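Local coordinates for protein HIAXHD3 (Humicola insolens, PDB 3ZXK) that probably removes arabinofuranose side chains from arabinoxylan as a family 43 glycoside hydrolase, and has served as the scaffold for introducing endo-xylanase activity, at residues Asp212-Leu217 against Arg231-Arg236; Ser382-Leu387 against Trp458-Ala463. One frame throughout, in Å; residues are numbered along the deposited sequence.

Following the chain from its N terminus, contact 1 comes first: 212-217 runs out along a strand, the chain turns back, and 231-236 closes a short hairpin after 13 intervening residues. Contact 2 opens only later and closes a much longer excursion, the 70 residues between 382-387 and 458-463, most of them strand. The two therefore stand in series, neither nested nor crossed. Contact 1 joins strand 213-219 to the strands that follow it, 228-232 and 234-235, at the edge of a sheet in the family 43 region; contact 2 joins neighbouring strands in a sheet of the concanavalin A-like region. Their centres lie about 41 Å apart, on opposite sides of the chain's centre.

Contact 1 of 2, residues Asp212-Leu217 against Arg231-Arg236; sequences DAEYVL and RTLVSR
Asp212-Leu217 and Arg231-Arg236 form an antiparallel beta hairpin contact at the outer side of a sheet in the family 43 catalytic region, held mainly by backbone hydrogen bonds. At one end Val216 and Arg231 exchange a pair of bonds, and Val216 CG1 lies beside Arg231 CB on the same face. Further along, Glu214 O takes two N-H groups, from Leu233 N at 2.8 Å and Val234 N at 3.1 Å, while Glu214 N donates to Val234 O. Two residues facing one make a classic beta bulge, and the chain turns a corner at Leu233. Glu214 CG passes alongside Leu233 CD2 at 4.0 Å. In the five-bladed beta-propeller characteristic of family 43, this hairpin is the outer part of a blade, whose strand 202-209 flanks 213-219. Tyr215 and Thr232 diverge at the bulge, yet the ring slants past the threonine, its CE1 3.7 Å from Thr232 OG1. Tyr215 OH accepts a bond from a water that also contacts Ser235 OG, and meets Gln189 besides. At the far end Arg236 N bonds to Asp212 O, and Arg236 NH1 makes a salt bridge to Asp212 OD2 at 2.9 Å. The oxygen uses its anti lone pair and lies in the guanidinium plane, although carboxylate and guanidinium are turned 76° apart. In Arg236 a bend at chi3 (69°) turns NH1 back so that the guanidinium edge meets OD2. Asp212 OD1 bridges to Arg209, so the carboxylate is shared between two arginines. Alanine at Asp212 would probably leave both Arg236 and Arg209 without this anionic mate and let the Arg236 guanidinium swing. Glu214 lies with its side chain about 8 Å from a bound arabinofuranose.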
# COMPACT_ATOMS: atom_id res chain seq x y z
N ASP A 212 3.17 -3.85 19.26
CA ASP A 212 4.55 -3.97 19.72
C ASP A 212 5.10 -5.38 19.83
O ASP A 212 6.26 -5.54 20.19
CB ASP A 212 4.72 -3.22 21.06
CG ASP A 212 3.91 -3.83 22.19
OD1 ASP A 212 3.04 -4.70 21.96
OD2 ASP A 212 4.15 -3.43 23.35
N ALA A 213 4.30 -6.39 19.52
CA ALA A 213 4.74 -7.78 19.69
C ALA A 213 4.17 -8.68 18.64
O ALA A 213 3.11 -8.39 18.07
CB ALA A 213 4.41 -8.36 21.09
N GLU A 214 4.90 -9.76 18.37
CA GLU A 214 4.45 -10.85 17.51
C GLU A 214 4.59 -12.16 18.30
O GLU A 214 5.63 -12.38 18.92
CB GLU A 214 5.28 -10.92 16.24
CG GLU A 214 4.73 -11.90 15.20
CD GLU A 214 3.55 -11.32 14.40
OE1 GLU A 214 3.15 -10.17 14.65
OE2 GLU A 214 3.00 -12.03 13.52
N TYR A 215 3.53 -12.97 18.28
CA TYR A 215 3.56 -14.30 18.88
C TYR A 215 3.51 -15.36 17.80
O TYR A 215 2.94 -15.15 16.73
CB TYR A 215 2.42 -14.49 19.89
CG TYR A 215 2.37 -13.44 20.99
CD1 TYR A 215 3.53 -13.02 21.65
CD2 TYR A 215 1.16 -12.87 21.37
CE1 TYR A 215 3.48 -12.07 22.66
CE2 TYR A 215 1.10 -11.92 22.38
CZ TYR A 215 2.27 -11.52 23.02
OH TYR A 215 2.23 -10.57 24.02
N VAL A 216 4.18 -16.47 18.06
CA VAL A 216 4.04 -17.63 17.20
C VAL A 216 3.17 -18.64 17.92
O VAL A 216 3.44 -18.99 19.08
CB VAL A 216 5.40 -18.21 16.69
CG1 VAL A 216 6.43 -18.36 17.80
CG2 VAL A 216 5.15 -19.54 15.96
N LEU A 217 2.09 -19.06 17.28
CA LEU A 217 1.23 -20.11 17.85
C LEU A 217 1.46 -21.42 17.11
O LEU A 217 1.66 -21.40 15.91
CB LEU A 217 -0.25 -19.74 17.72
CG LEU A 217 -0.65 -18.30 17.99
CD1 LEU A 217 -2.14 -18.14 17.79
CD2 LEU A 217 -0.20 -17.90 19.37
N ARG A 231 4.38 -18.89 21.84
CA ARG A 231 5.66 -18.36 22.33
C ARG A 231 5.82 -16.98 21.73
O ARG A 231 5.25 -16.67 20.71
CB ARG A 231 6.83 -19.21 21.84
CG ARG A 231 6.96 -20.57 22.50
CD ARG A 231 8.34 -21.16 22.27
NE ARG A 231 8.42 -22.48 22.89
CZ ARG A 231 9.50 -23.25 22.89
NH1 ARG A 231 10.61 -22.83 22.31
NH2 ARG A 231 9.46 -24.45 23.47
N THR A 232 6.63 -16.15 22.38
CA THR A 232 6.95 -14.84 21.83
C THR A 232 7.92 -14.98 20.66
O THR A 232 8.90 -15.73 20.73
CB THR A 232 7.53 -13.97 22.93
OG1 THR A 232 6.52 -13.78 23.93
CG2 THR A 232 8.00 -12.61 22.37
N LEU A 233 7.64 -14.28 19.57
CA LEU A 233 8.62 -14.16 18.49
C LEU A 233 9.41 -12.85 18.66
O LEU A 233 10.66 -12.84 18.65
CB LEU A 233 7.92 -14.23 17.13
CG LEU A 233 8.80 -14.29 15.88
CD1 LEU A 233 9.72 -15.50 15.89
CD2 LEU A 233 7.91 -14.28 14.65
N VAL A 234 8.71 -11.75 18.82
CA VAL A 234 9.35 -10.50 19.22
C VAL A 234 8.43 -9.78 20.19
O VAL A 234 7.20 -9.86 20.08
CB VAL A 234 9.69 -9.53 18.07
CG1 VAL A 234 10.75 -10.09 17.12
CG2 VAL A 234 8.43 -9.04 17.36
N SER A 235 9.02 -9.05 21.12
CA SER A 235 8.20 -8.19 21.98
C SER A 235 9.00 -6.97 22.32
O SER A 235 10.04 -7.06 23.00
CB SER A 235 7.76 -8.93 23.24
OG SER A 235 6.94 -8.09 24.05
N ARG A 236 8.52 -5.84 21.81
CA ARG A 236 9.16 -4.53 22.02
C ARG A 236 10.65 -4.61 21.68
O ARG A 236 11.49 -4.08 22.40
CB ARG A 236 8.94 -4.04 23.45
CG ARG A 236 7.45 -3.90 23.80
CD ARG A 236 7.19 -3.28 25.18
NE ARG A 236 7.56 -1.86 25.21
CZ ARG A 236 6.79 -0.87 24.78
NH1 ARG A 236 5.59 -1.11 24.26
NH2 ARG A 236 7.25 0.39 24.85
O HOH W 1 4.58 -9.41 24.84

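Contact 2 of 2, residues Ser382-Leu387 against Trp458-Ala463; sequences SGIFRL and WLRIDA
Strands 382-387 and 458-463 run antiparallel, their axes 4.6 Å apart at closest approach, in an unbroken register. Two hydrogen-bonded pairs, Gly383 with Ile461 and Phe385 with Leu459, each exchange two backbone bonds; the shortest, such as Gly383 N to Ile461 O, measure 2.8 Å. The tightly packed face carries Phe385, Leu459 and Ile461, all buried. Here Leu387 CD1 meets Leu459 CD1 at about a right angle between the two side chains, and strands 396-403 and 509-516 cover the apolar groups from the second sheet, with Ala400 under all three.

The other face is mostly only partly buried and mixes polar with apolar groups: Ser382, Ile384, Arg386, Trp458, Arg460 and Asp462. The Arg386 chain, extended from CG to NE, runs alongside Trp458 and sets CG over its five-membered ring, a CH-pi contact of 3.8 Å to the centroid. CD follows over the six-membered ring, and the guanidinium, 25° from coplanar with the indole, overlaps it only at the rim, Arg386 NE lying 3.3 Å from Trp458 CZ2. Asp456 receives both Arg386 NE and Trp458 NE1, holding the pair in place. Ile384 CG2 touches the indole at its edge, by CE3. Towards Asp462, Arg460 grips the carboxylate side-on, NE to OD1 and NH2 to OD2, in the plane of its guanidinium. Ser382 OG, anti to the backbone N (chi1 -175°), donates to Asp462 OD1 at 2.7 Å from the opposite face of the carboxylate to Arg460 NE. One face buried against the second sheet and the other, of mixed character, nearer solvent is what a strand pair of a concanavalin A-like beta-sandwich presents.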
# COMPACT_ATOMS: atom_id res chain seq x y z
N SER A 382 11.54 13.85 -3.85
CA SER A 382 10.91 14.93 -4.56
C SER A 382 10.00 14.31 -5.60
O SER A 382 10.42 13.40 -6.30
CB SER A 382 11.98 15.78 -5.25
OG SER A 382 11.40 16.89 -5.85
N GLY A 383 8.73 14.74 -5.68
CA GLY A 383 7.84 14.26 -6.74
C GLY A 383 7.51 15.41 -7.67
O GLY A 383 7.07 16.48 -7.22
N ILE A 384 7.74 15.22 -8.96
CA ILE A 384 7.54 16.28 -9.95
C ILE A 384 6.52 15.85 -11.00
O ILE A 384 6.68 14.83 -11.67
CB ILE A 384 8.86 16.64 -10.64
CG1 ILE A 384 9.91 17.01 -9.58
CG2 ILE A 384 8.67 17.77 -11.67
CD1 ILE A 384 11.24 17.39 -10.17
N PHE A 385 5.44 16.62 -11.11
CA PHE A 385 4.41 16.43 -12.12
C PHE A 385 4.56 17.48 -13.21
O PHE A 385 4.76 18.67 -12.92
CB PHE A 385 3.02 16.56 -11.51
CG PHE A 385 2.62 15.42 -10.62
CD1 PHE A 385 2.02 14.27 -11.16
CD2 PHE A 385 2.83 15.48 -9.24
CE1 PHE A 385 1.63 13.23 -10.32
CE2 PHE A 385 2.43 14.45 -8.41
CZ PHE A 385 1.83 13.33 -8.95
N ARG A 386 4.44 17.06 -14.46
CA ARG A 386 4.53 17.94 -15.62
C ARG A 386 3.14 17.95 -16.28
O ARG A 386 2.62 16.88 -16.62
CB ARG A 386 5.62 17.43 -16.56
CG ARG A 386 5.87 18.33 -17.76
CD ARG A 386 6.74 17.63 -18.78
NE ARG A 386 7.04 18.51 -19.90
CZ ARG A 386 7.90 18.20 -20.86
NH1 ARG A 386 8.55 17.04 -20.83
NH2 ARG A 386 8.11 19.06 -21.84
N LEU A 387 2.53 19.13 -16.40
CA LEU A 387 1.14 19.26 -16.87
C LEU A 387 0.96 20.24 -18.00
O LEU A 387 1.73 21.20 -18.12
CB LEU A 387 0.20 19.66 -15.73
CG LEU A 387 0.13 18.70 -14.55
CD1 LEU A 387 1.09 19.13 -13.46
CD2 LEU A 387 -1.30 18.65 -14.04
N TRP A 458 5.42 22.72 -14.44
CA TRP A 458 6.01 21.66 -13.64
C TRP A 458 5.78 21.99 -12.21
O TRP A 458 6.05 23.12 -11.76
CB TRP A 458 7.50 21.56 -13.90
CG TRP A 458 7.87 21.29 -15.34
CD1 TRP A 458 7.55 22.04 -16.48
CD2 TRP A 458 8.74 20.21 -15.83
NE1 TRP A 458 8.11 21.48 -17.61
CE2 TRP A 458 8.84 20.38 -17.28
CE3 TRP A 458 9.40 19.13 -15.23
CZ2 TRP A 458 9.58 19.51 -18.08
CZ3 TRP A 458 10.14 18.27 -16.04
CH2 TRP A 458 10.22 18.45 -17.44
N LEU A 459 5.26 21.01 -11.49
CA LEU A 459 4.89 21.17 -10.10
C LEU A 459 5.66 20.16 -9.26
O LEU A 459 5.57 18.94 -9.49
CB LEU A 459 3.38 20.97 -9.93
CG LEU A 459 2.50 22.01 -10.65
CD1 LEU A 459 1.02 21.65 -10.49
CD2 LEU A 459 2.81 23.44 -10.17
N ARG A 460 6.34 20.67 -8.24
CA ARG A 460 7.28 19.88 -7.46
C ARG A 460 6.98 19.88 -5.97
O ARG A 460 6.77 20.93 -5.38
CB ARG A 460 8.70 20.42 -7.71
CG ARG A 460 9.83 19.83 -6.86
CD ARG A 460 11.20 20.27 -7.35
NE ARG A 460 12.08 20.44 -6.19
CZ ARG A 460 13.16 21.21 -6.17
NH1 ARG A 460 13.55 21.83 -7.27
NH2 ARG A 460 13.87 21.32 -5.05
N ILE A 461 7.00 18.69 -5.39
CA ILE A 461 6.75 18.50 -3.95
C ILE A 461 8.00 17.86 -3.34
O ILE A 461 8.36 16.73 -3.70
CB ILE A 461 5.53 17.58 -3.69
CG1 ILE A 461 4.22 18.12 -4.29
CG2 ILE A 461 5.33 17.34 -2.19
CD1 ILE A 461 3.06 17.15 -4.20
N ASP A 462 8.64 18.54 -2.40
CA ASP A 462 9.84 17.95 -1.73
C ASP A 462 9.37 17.51 -0.35
O ASP A 462 9.17 18.34 0.54
CB ASP A 462 10.99 18.96 -1.59
CG ASP A 462 11.74 19.24 -2.88
OD1 ASP A 462 11.23 18.84 -3.96
OD2 ASP A 462 12.82 19.89 -2.82
N ALA A 463 9.21 16.20 -0.17
CA ALA A 463 8.68 15.65 1.07
C ALA A 463 9.73 14.99 1.94
O ALA A 463 10.54 14.21 1.50
CB ALA A 463 7.62 14.61 0.75